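Local coordinates for CdnC (Chryseobacterium gregarium DSM 19109, PDB 7MGV), which probably uses ATP to install omega-ester macrocycles in a ribosomally made precursor peptide, as an ATP-grasp ligase of graspetide biosynthesis, at residues M302-S305 against E309-F312; V241-Y246 against M285-L290. All coordinates share one frame; numbering follows the deposited sequence.

Contact 1 (M302-S305 against E309-F312); sequences MIVS and EYYF. With ADP (adenosine-5'-diphosphate), chain F.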
ATOM      1  N   MET A 302     -24.290  -3.583   2.505  1.00 39.03           N
ATOM      2  CA  MET A 302     -24.949  -4.652   3.240  1.00 40.05           C
ATOM      3  C   MET A 302     -26.142  -5.167   2.447  1.00 43.11           C
ATOM      4  O   MET A 302     -26.710  -4.468   1.606  1.00 45.73           O
ATOM      5  CB  MET A 302     -25.401  -4.193   4.636  1.00 39.39           C
ATOM      6  CG  MET A 302     -24.265  -3.775   5.559  1.00 34.00           C
ATOM      7  SD  MET A 302     -24.758  -3.710   7.293  1.00 32.16           S
ATOM      8  CE  MET A 302     -24.657  -5.440   7.744  1.00 36.50           C
ATOM      9  N   ILE A 303     -26.518  -6.408   2.738  1.00 42.71           N
ATOM     10  CA  ILE A 303     -27.702  -7.031   2.157  1.00 41.32           C
ATOM     11  C   ILE A 303     -28.561  -7.576   3.289  1.00 40.71           C
ATOM     12  O   ILE A 303     -28.056  -8.278   4.170  1.00 40.36           O
ATOM     13  CB  ILE A 303     -27.337  -8.156   1.166  1.00 45.60           C
ATOM     14  CG1 ILE A 303     -26.513  -7.603   0.004  1.00 38.58           C
ATOM     15  CG2 ILE A 303     -28.596  -8.836   0.646  1.00 40.28           C
ATOM     16  CD1 ILE A 303     -26.022  -8.669  -0.956  1.00 42.85           C
ATOM     17  N   VAL A 304     -29.849  -7.248   3.271  1.00 42.69           N
ATOM     18  CA  VAL A 304     -30.805  -7.791   4.226  1.00 35.94           C
ATOM     19  C   VAL A 304     -31.601  -8.876   3.518  1.00 41.75           C
ATOM     20  O   VAL A 304     -32.310  -8.602   2.541  1.00 48.73           O
ATOM     21  CB  VAL A 304     -31.726  -6.700   4.789  1.00 44.24           C
ATOM     22  CG1 VAL A 304     -32.628  -7.280   5.872  1.00 45.99           C
ATOM     23  CG2 VAL A 304     -30.903  -5.550   5.341  1.00 42.23           C
ATOM     24  N   SER A 305     -31.473 -10.108   4.013  1.00 45.70           N
ATOM     25  CA  SER A 305     -32.096 -11.274   3.410  1.00 48.07           C
ATOM     26  C   SER A 305     -33.594 -11.289   3.710  1.00 51.29           C
ATOM     27  O   SER A 305     -34.087 -10.475   4.494  1.00 49.42           O
ATOM     28  CB  SER A 305     -31.419 -12.542   3.930  1.00 45.43           C
ATOM     29  OG  SER A 305     -31.945 -12.914   5.191  1.00 52.61           O
ATOM     30  N   GLU A 309     -31.988 -10.845   8.276  1.00 46.24           N
ATOM     31  CA  GLU A 309     -30.651 -10.821   8.852  1.00 51.60           C
ATOM     32  C   GLU A 309     -29.742  -9.962   7.984  1.00 52.53           C
ATOM     33  O   GLU A 309     -29.871  -9.941   6.756  1.00 43.71           O
ATOM     34  CB  GLU A 309     -30.070 -12.231   8.999  1.00 48.93           C
ATOM     35  CG  GLU A 309     -30.556 -13.235   7.974  1.00 63.55           C
ATOM     36  CD  GLU A 309     -30.162 -14.656   8.327  1.00 74.57           C
ATOM     37  OE1 GLU A 309     -30.537 -15.583   7.579  1.00 80.31           O
ATOM     38  OE2 GLU A 309     -29.476 -14.844   9.355  1.00 69.88           O
ATOM     39  N   TYR A 310     -28.826  -9.249   8.631  1.00 47.06           N
ATOM     40  CA  TYR A 310     -27.983  -8.262   7.973  1.00 43.23           C
ATOM     41  C   TYR A 310     -26.642  -8.895   7.622  1.00 42.58           C
ATOM     42  O   TYR A 310     -25.963  -9.444   8.496  1.00 44.19           O
ATOM     43  CB  TYR A 310     -27.789  -7.039   8.871  1.00 50.41           C
ATOM     44  CG  TYR A 310     -29.025  -6.172   8.992  1.00 43.19           C
ATOM     45  CD1 TYR A 310     -30.164  -6.634   9.641  1.00 51.15           C
ATOM     46  CD2 TYR A 310     -29.053  -4.892   8.455  1.00 47.85           C
ATOM     47  CE1 TYR A 310     -31.295  -5.846   9.749  1.00 52.57           C
ATOM     48  CE2 TYR A 310     -30.179  -4.096   8.562  1.00 50.33           C
ATOM     49  CZ  TYR A 310     -31.298  -4.579   9.209  1.00 46.15           C
ATOM     50  OH  TYR A 310     -32.418  -3.789   9.313  1.00 46.98           O
ATOM     51  N   TYR A 311     -26.264  -8.814   6.347  1.00 41.33           N
ATOM     52  CA  TYR A 311     -25.026  -9.389   5.843  1.00 36.20           C
ATOM     53  C   TYR A 311     -24.097  -8.262   5.413  1.00 40.56           C
ATOM     54  O   TYR A 311     -24.459  -7.448   4.554  1.00 40.33           O
ATOM     55  CB  TYR A 311     -25.293 -10.327   4.665  1.00 37.14           C
ATOM     56  CG  TYR A 311     -25.827 -11.688   5.050  1.00 40.82           C
ATOM     57  CD1 TYR A 311     -27.170 -11.869   5.352  1.00 41.84           C
ATOM     58  CD2 TYR A 311     -24.989 -12.794   5.098  1.00 43.57           C
ATOM     59  CE1 TYR A 311     -27.664 -13.112   5.698  1.00 45.19           C
ATOM     60  CE2 TYR A 311     -25.473 -14.042   5.444  1.00 44.77           C
ATOM     61  CZ  TYR A 311     -26.811 -14.194   5.742  1.00 47.79           C
ATOM     62  OH  TYR A 311     -27.298 -15.433   6.087  1.00 48.61           O
ATOM     63  N   PHE A 312     -22.916  -8.218   6.023  1.00 38.61           N
ATOM     64  CA  PHE A 312     -21.849  -7.336   5.573  1.00 35.97           C
ATOM     65  C   PHE A 312     -21.271  -7.864   4.268  1.00 35.55           C
ATOM     66  O   PHE A 312     -21.063  -9.071   4.110  1.00 39.33           O
ATOM     67  CB  PHE A 312     -20.768  -7.256   6.657  1.00 35.85           C
ATOM     68  CG  PHE A 312     -19.560  -6.448   6.274  1.00 35.16           C
ATOM     69  CD1 PHE A 312     -18.476  -7.045   5.647  1.00 34.67           C
ATOM     70  CD2 PHE A 312     -19.492  -5.099   6.574  1.00 31.05           C
ATOM     71  CE1 PHE A 312     -17.360  -6.305   5.305  1.00 27.73           C
ATOM     72  CE2 PHE A 312     -18.377  -4.353   6.236  1.00 33.84           C
ATOM     73  CZ  PHE A 312     -17.309  -4.958   5.602  1.00 28.75           C
TER
HETATM   74  PB  ADP F 401     -22.002  -2.405  -9.311  1.00131.70           P
HETATM   75  O1B ADP F 401     -21.467  -2.623  -7.915  1.00106.18           O
HETATM   76  O2B ADP F 401     -21.075  -1.626 -10.211  1.00128.67           O
HETATM   77  O3B ADP F 401     -23.451  -1.982  -9.360  1.00105.59           O
HETATM   78  PA  ADP F 401     -21.068  -5.025  -9.313  1.00 93.74           P
HETATM   79  O1A ADP F 401     -19.734  -4.432  -8.924  1.00 89.18           O
HETATM   80  O2A ADP F 401     -21.144  -6.260 -10.178  1.00 51.67           O
HETATM   81  O3A ADP F 401     -22.016  -3.886  -9.938  1.00108.34           O
HETATM   82  O5' ADP F 401     -21.887  -5.303  -7.962  1.00 77.83           O
HETATM   83  C5' ADP F 401     -21.869  -6.575  -7.334  1.00 68.87           C
HETATM   84  C4' ADP F 401     -23.304  -6.892  -6.939  1.00 65.65           C
HETATM   85  O4' ADP F 401     -23.393  -8.241  -6.484  1.00 56.66           O
HETATM   86  C3' ADP F 401     -23.800  -5.986  -5.825  1.00 65.97           C
HETATM   87  O3' ADP F 401     -24.900  -5.201  -6.295  1.00 73.37           O
HETATM   88  C2' ADP F 401     -24.271  -6.912  -4.724  1.00 53.87           C
HETATM   89  O2' ADP F 401     -25.606  -6.581  -4.338  1.00 61.14           O
HETATM   90  C1' ADP F 401     -24.218  -8.307  -5.325  1.00 52.56           C
HETATM   91  N9  ADP F 401     -23.624  -9.254  -4.357  1.00 54.58           N
HETATM   92  C8  ADP F 401     -22.378  -9.190  -3.849  1.00 47.70           C
HETATM   93  N7  ADP F 401     -22.153 -10.212  -2.986  1.00 49.84           N
HETATM   94  C5  ADP F 401     -23.279 -10.949  -2.936  1.00 48.55           C
HETATM   95  C6  ADP F 401     -23.724 -12.168  -2.225  1.00 36.63           C
HETATM   96  N6  ADP F 401     -22.899 -12.820  -1.370  1.00 40.47           N
HETATM   97  N1  ADP F 401     -24.983 -12.604  -2.459  1.00 47.72           N
HETATM   98  C2  ADP F 401     -25.815 -11.966  -3.306  1.00 45.73           C
HETATM   99  N3  ADP F 401     -25.477 -10.857  -3.984  1.00 39.54           N
HETATM  100  C4  ADP F 401     -24.246 -10.311  -3.840  1.00 49.82           C
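Val304 lays its CG2 methyl over one face of the Tyr310 ring, a CH-pi contact 3.8 Å from the ring centroid and displaced toward the rim on the CD2-CE2 side. The two side chains run next to each other and point the same way, as the non-hydrogen-bonded antiparallel pair Val304-Tyr310. Met302 crosses the Tyr310 side chain at about a right angle: a bend at the thioether (chi3 81°) brings CE near the plane of the ring at its edge, where it rests on Tyr310 CB at 3.7 Å, and over the backbone toward Phe312. On the opposite face of the sheet sit Ile303 and Tyr311. Here the backbones grip each other in both directions, Ile303 N to Tyr311 O and Tyr311 N to Ile303 O, each 2.9 Å, and Ile303 O also lies in the plane of the Tyr311 ring at its edge. Beyond the strand end, Ser305 N still bonds Glu309 O at 3.2 Å, while Ser305 OG lies against Glu309 CG and takes its hydrogen bond with Glu307 in the connecting turn. Ile303 lays CD1 over one face of the adenine, 3.8 Å from ADP C4, and touches Ile230 and Lys232, also of the nucleotide pocket. Leu236 and Ile282 add to the apolar packing round Tyr310. This is a beta hairpin at the border of an antiparallel sheet, with one residue lining the adenine site of an ATP-grasp pocket.

Contact 2 (V241-Y246 against M285-L290); sequences VGRDVY and MILELL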
ATOM      1  N   VAL A 241     -19.053   9.033   8.582  1.00 43.71           N
ATOM      2  CA  VAL A 241     -18.118  10.147   8.699  1.00 38.35           C
ATOM      3  C   VAL A 241     -17.889  10.355  10.191  1.00 47.10           C
ATOM      4  O   VAL A 241     -18.739  10.926  10.886  1.00 51.94           O
ATOM      5  CB  VAL A 241     -18.641  11.424   8.034  1.00 39.97           C
ATOM      6  CG1 VAL A 241     -17.581  12.517   8.077  1.00 34.73           C
ATOM      7  CG2 VAL A 241     -19.074  11.143   6.600  1.00 33.99           C
ATOM      8  N   GLY A 242     -16.745   9.895  10.689  1.00 39.63           N
ATOM      9  CA  GLY A 242     -16.499   9.912  12.115  1.00 42.61           C
ATOM     10  C   GLY A 242     -17.462   9.000  12.844  1.00 44.32           C
ATOM     11  O   GLY A 242     -17.407   7.776  12.686  1.00 39.65           O
ATOM     12  N   ARG A 243     -18.354   9.583  13.641  1.00 47.26           N
ATOM     13  CA  ARG A 243     -19.417   8.834  14.297  1.00 43.21           C
ATOM     14  C   ARG A 243     -20.789   9.154  13.716  1.00 44.84           C
ATOM     15  O   ARG A 243     -21.806   8.743  14.284  1.00 54.27           O
ATOM     16  CB  ARG A 243     -19.396   9.092  15.805  1.00 44.74           C
ATOM     17  CG  ARG A 243     -18.037   8.835  16.445  1.00 42.70           C
ATOM     18  CD  ARG A 243     -18.135   8.708  17.957  1.00 38.79           C
ATOM     19  NE  ARG A 243     -18.934   7.555  18.367  1.00 57.00           N
ATOM     20  CZ  ARG A 243     -18.470   6.312  18.448  1.00 52.90           C
ATOM     21  NH1 ARG A 243     -17.206   6.049  18.142  1.00 59.64           N
ATOM     22  NH2 ARG A 243     -19.271   5.328  18.833  1.00 52.11           N
ATOM     23  N   ASP A 244     -20.839   9.872  12.596  1.00 43.72           N
ATOM     24  CA  ASP A 244     -22.091  10.165  11.909  1.00 46.17           C
ATOM     25  C   ASP A 244     -22.386   9.046  10.918  1.00 46.93           C
ATOM     26  O   ASP A 244     -21.577   8.772  10.024  1.00 50.03           O
ATOM     27  CB  ASP A 244     -22.018  11.514  11.194  1.00 50.34           C
ATOM     28  CG  ASP A 244     -21.829  12.673  12.153  1.00 56.17           C
ATOM     29  OD1 ASP A 244     -21.777  12.431  13.377  1.00 52.44           O
ATOM     30  OD2 ASP A 244     -21.730  13.827  11.683  1.00 62.45           O
ATOM     31  N   VAL A 245     -23.541   8.406  11.079  1.00 48.21           N
ATOM     32  CA  VAL A 245     -23.934   7.249  10.284  1.00 48.05           C
ATOM     33  C   VAL A 245     -25.122   7.647   9.419  1.00 47.82           C
ATOM     34  O   VAL A 245     -26.153   8.094   9.937  1.00 50.88           O
ATOM     35  CB  VAL A 245     -24.282   6.048  11.175  1.00 45.77           C
ATOM     36  CG1 VAL A 245     -24.736   4.872  10.328  1.00 46.00           C
ATOM     37  CG2 VAL A 245     -23.093   5.666  12.046  1.00 42.75           C
ATOM     38  N   TYR A 246     -24.986   7.475   8.105  1.00 44.63           N
ATOM     39  CA  TYR A 246     -26.056   7.746   7.151  1.00 45.01           C
ATOM     40  C   TYR A 246     -26.346   6.453   6.403  1.00 44.28           C
ATOM     41  O   TYR A 246     -25.506   5.974   5.634  1.00 51.52           O
ATOM     42  CB  TYR A 246     -25.666   8.862   6.181  1.00 42.52           C
ATOM     43  CG  TYR A 246     -25.296  10.168   6.847  1.00 48.39           C
ATOM     44  CD1 TYR A 246     -24.004  10.397   7.302  1.00 47.54           C
ATOM     45  CD2 TYR A 246     -26.238  11.175   7.014  1.00 52.45           C
ATOM     46  CE1 TYR A 246     -23.661  11.591   7.910  1.00 52.36           C
ATOM     47  CE2 TYR A 246     -25.905  12.372   7.620  1.00 54.76           C
ATOM     48  CZ  TYR A 246     -24.616  12.575   8.066  1.00 57.41           C
ATOM     49  OH  TYR A 246     -24.280  13.764   8.670  1.00 55.67           O
ATOM     50  N   MET A 285     -21.986  -2.019  15.517  1.00 45.35           N
ATOM     51  CA  MET A 285     -20.939  -2.818  14.891  1.00 42.67           C
ATOM     52  C   MET A 285     -20.273  -2.078  13.733  1.00 46.80           C
ATOM     53  O   MET A 285     -19.081  -2.277  13.479  1.00 42.90           O
ATOM     54  CB  MET A 285     -21.510  -4.159  14.431  1.00 48.63           C
ATOM     55  CG  MET A 285     -21.760  -5.126  15.581  1.00 44.45           C
ATOM     56  SD  MET A 285     -22.163  -6.798  15.046  1.00 39.44           S
ATOM     57  CE  MET A 285     -23.777  -6.534  14.312  1.00 43.47           C
ATOM     58  N   ILE A 286     -21.011  -1.211  13.037  1.00 40.50           N
ATOM     59  CA  ILE A 286     -20.404  -0.384  11.992  1.00 42.15           C
ATOM     60  C   ILE A 286     -19.377   0.569  12.600  1.00 47.33           C
ATOM     61  O   ILE A 286     -18.240   0.699  12.113  1.00 40.04           O
ATOM     62  CB  ILE A 286     -21.496   0.383  11.224  1.00 37.48           C
ATOM     63  CG1 ILE A 286     -22.359  -0.576  10.401  1.00 37.18           C
ATOM     64  CG2 ILE A 286     -20.874   1.441  10.343  1.00 38.28           C
ATOM     65  CD1 ILE A 286     -21.753  -0.971   9.075  1.00 48.67           C
ATOM     66  N   LEU A 287     -19.776   1.266  13.668  1.00 46.29           N
ATOM     67  CA  LEU A 287     -18.847   2.156  14.355  1.00 40.36           C
ATOM     68  C   LEU A 287     -17.653   1.381  14.899  1.00 39.40           C
ATOM     69  O   LEU A 287     -16.519   1.873  14.872  1.00 49.07           O
ATOM     70  CB  LEU A 287     -19.567   2.904  15.477  1.00 42.77           C
ATOM     71  CG  LEU A 287     -20.574   3.962  15.020  1.00 44.53           C
ATOM     72  CD1 LEU A 287     -21.435   4.426  16.183  1.00 45.44           C
ATOM     73  CD2 LEU A 287     -19.861   5.140  14.375  1.00 42.61           C
ATOM     74  N   GLU A 288     -17.882   0.154  15.373  1.00 43.65           N
ATOM     75  CA  GLU A 288     -16.776  -0.667  15.853  1.00 47.54           C
ATOM     76  C   GLU A 288     -15.844  -1.082  14.721  1.00 44.69           C
ATOM     77  O   GLU A 288     -14.634  -1.199  14.933  1.00 46.06           O
ATOM     78  CB  GLU A 288     -17.312  -1.902  16.574  1.00 45.62           C
ATOM     79  CG  GLU A 288     -16.237  -2.732  17.248  1.00 51.55           C
ATOM     80  CD  GLU A 288     -16.811  -3.769  18.190  1.00 68.58           C
ATOM     81  OE1 GLU A 288     -16.053  -4.658  18.631  1.00 59.76           O
ATOM     82  OE2 GLU A 288     -18.022  -3.695  18.487  1.00 68.61           O
ATOM     83  N   LEU A 289     -16.383  -1.322  13.524  1.00 41.85           N
ATOM     84  CA  LEU A 289     -15.535  -1.624  12.375  1.00 42.67           C
ATOM     85  C   LEU A 289     -14.624  -0.446  12.055  1.00 41.69           C
ATOM     86  O   LEU A 289     -13.408  -0.610  11.865  1.00 36.84           O
ATOM     87  CB  LEU A 289     -16.403  -1.984  11.169  1.00 42.58           C
ATOM     88  CG  LEU A 289     -15.706  -2.227   9.829  1.00 43.88           C
ATOM     89  CD1 LEU A 289     -14.862  -3.492   9.877  1.00 41.18           C
ATOM     90  CD2 LEU A 289     -16.729  -2.306   8.707  1.00 45.35           C
ATOM     91  N   LEU A 290     -15.199   0.758  12.011  1.00 41.00           N
ATOM     92  CA  LEU A 290     -14.367   1.938  11.788  1.00 36.80           C
ATOM     93  C   LEU A 290     -13.370   2.147  12.924  1.00 40.54           C
ATOM     94  O   LEU A 290     -12.271   2.665  12.698  1.00 45.12           O
ATOM     95  CB  LEU A 290     -15.236   3.180  11.600  1.00 38.72           C
ATOM     96  CG  LEU A 290     -15.713   3.380  10.159  1.00 38.51           C
ATOM     97  CD1 LEU A 290     -17.117   2.821   9.971  1.00 46.68           C
ATOM     98  CD2 LEU A 290     -15.647   4.843   9.755  1.00 40.50           C
TER
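Leu287 leaves the helix with CG anti to its carbonyl carbon (chi1 -70°), which sets CG toward the turn, and chi2 of 168° then sends CD1 to the arginine and CD2 to the turn. Arg243 folds back to meet it through a bend at chi3 (64°), and its guanidinium lies with one face over Leu287 CG, the two side chains crossing at about a right angle. The closest approach is Arg243 NH2 to Leu287 CD1, 3.5 Å. CD2 lies 3.7 Å from Arg243 CA and 4.0 Å from Gly242 O. The turn is a type II' beta turn from Val241 to Asp244, closed by Asp244 N to Val241 O at 2.9 Å; Gly242 takes the positive phi that its first corner requires. The turn links strands 234-241 and 244-251 into a hairpin, and helix 280-293 packs across one face of their sheet. Val245 adds its CG2 methyl, 4.0 Å from Leu287 CD2, and also rests on Leu278 and Ile238. With an alanine at Leu287, the Arg243 guanidinium is likely to lose the methyl under its face, and a gap would probably open beside Val245. Arg348 hydrogen-bonds Gly242 O and, weakly, Leu287 O, so it touches both turn and helix.

Overall arrangement
Both contacts belong to one antiparallel sheet and the helix 280-293 packed on it, with centres about 17 Å apart. Contact 1 is the more buried: two strands joined by backbone hydrogen bonds, with one face turned to the helix and the other reaching the nucleotide. Contact 2 is partly buried, lies away from that pocket, and relies on side-chain packing between a turn and the helix, with an arginine at its exposed margin. The helix is common ground, since Phe312 CE2 of contact 1 meets Leu289 CD2 at 3.6 Å, while Leu287 reaches the turn. Both segments of contact 2 come earlier in the chain than contact 1, helix 280-293 being followed by strand 297-304.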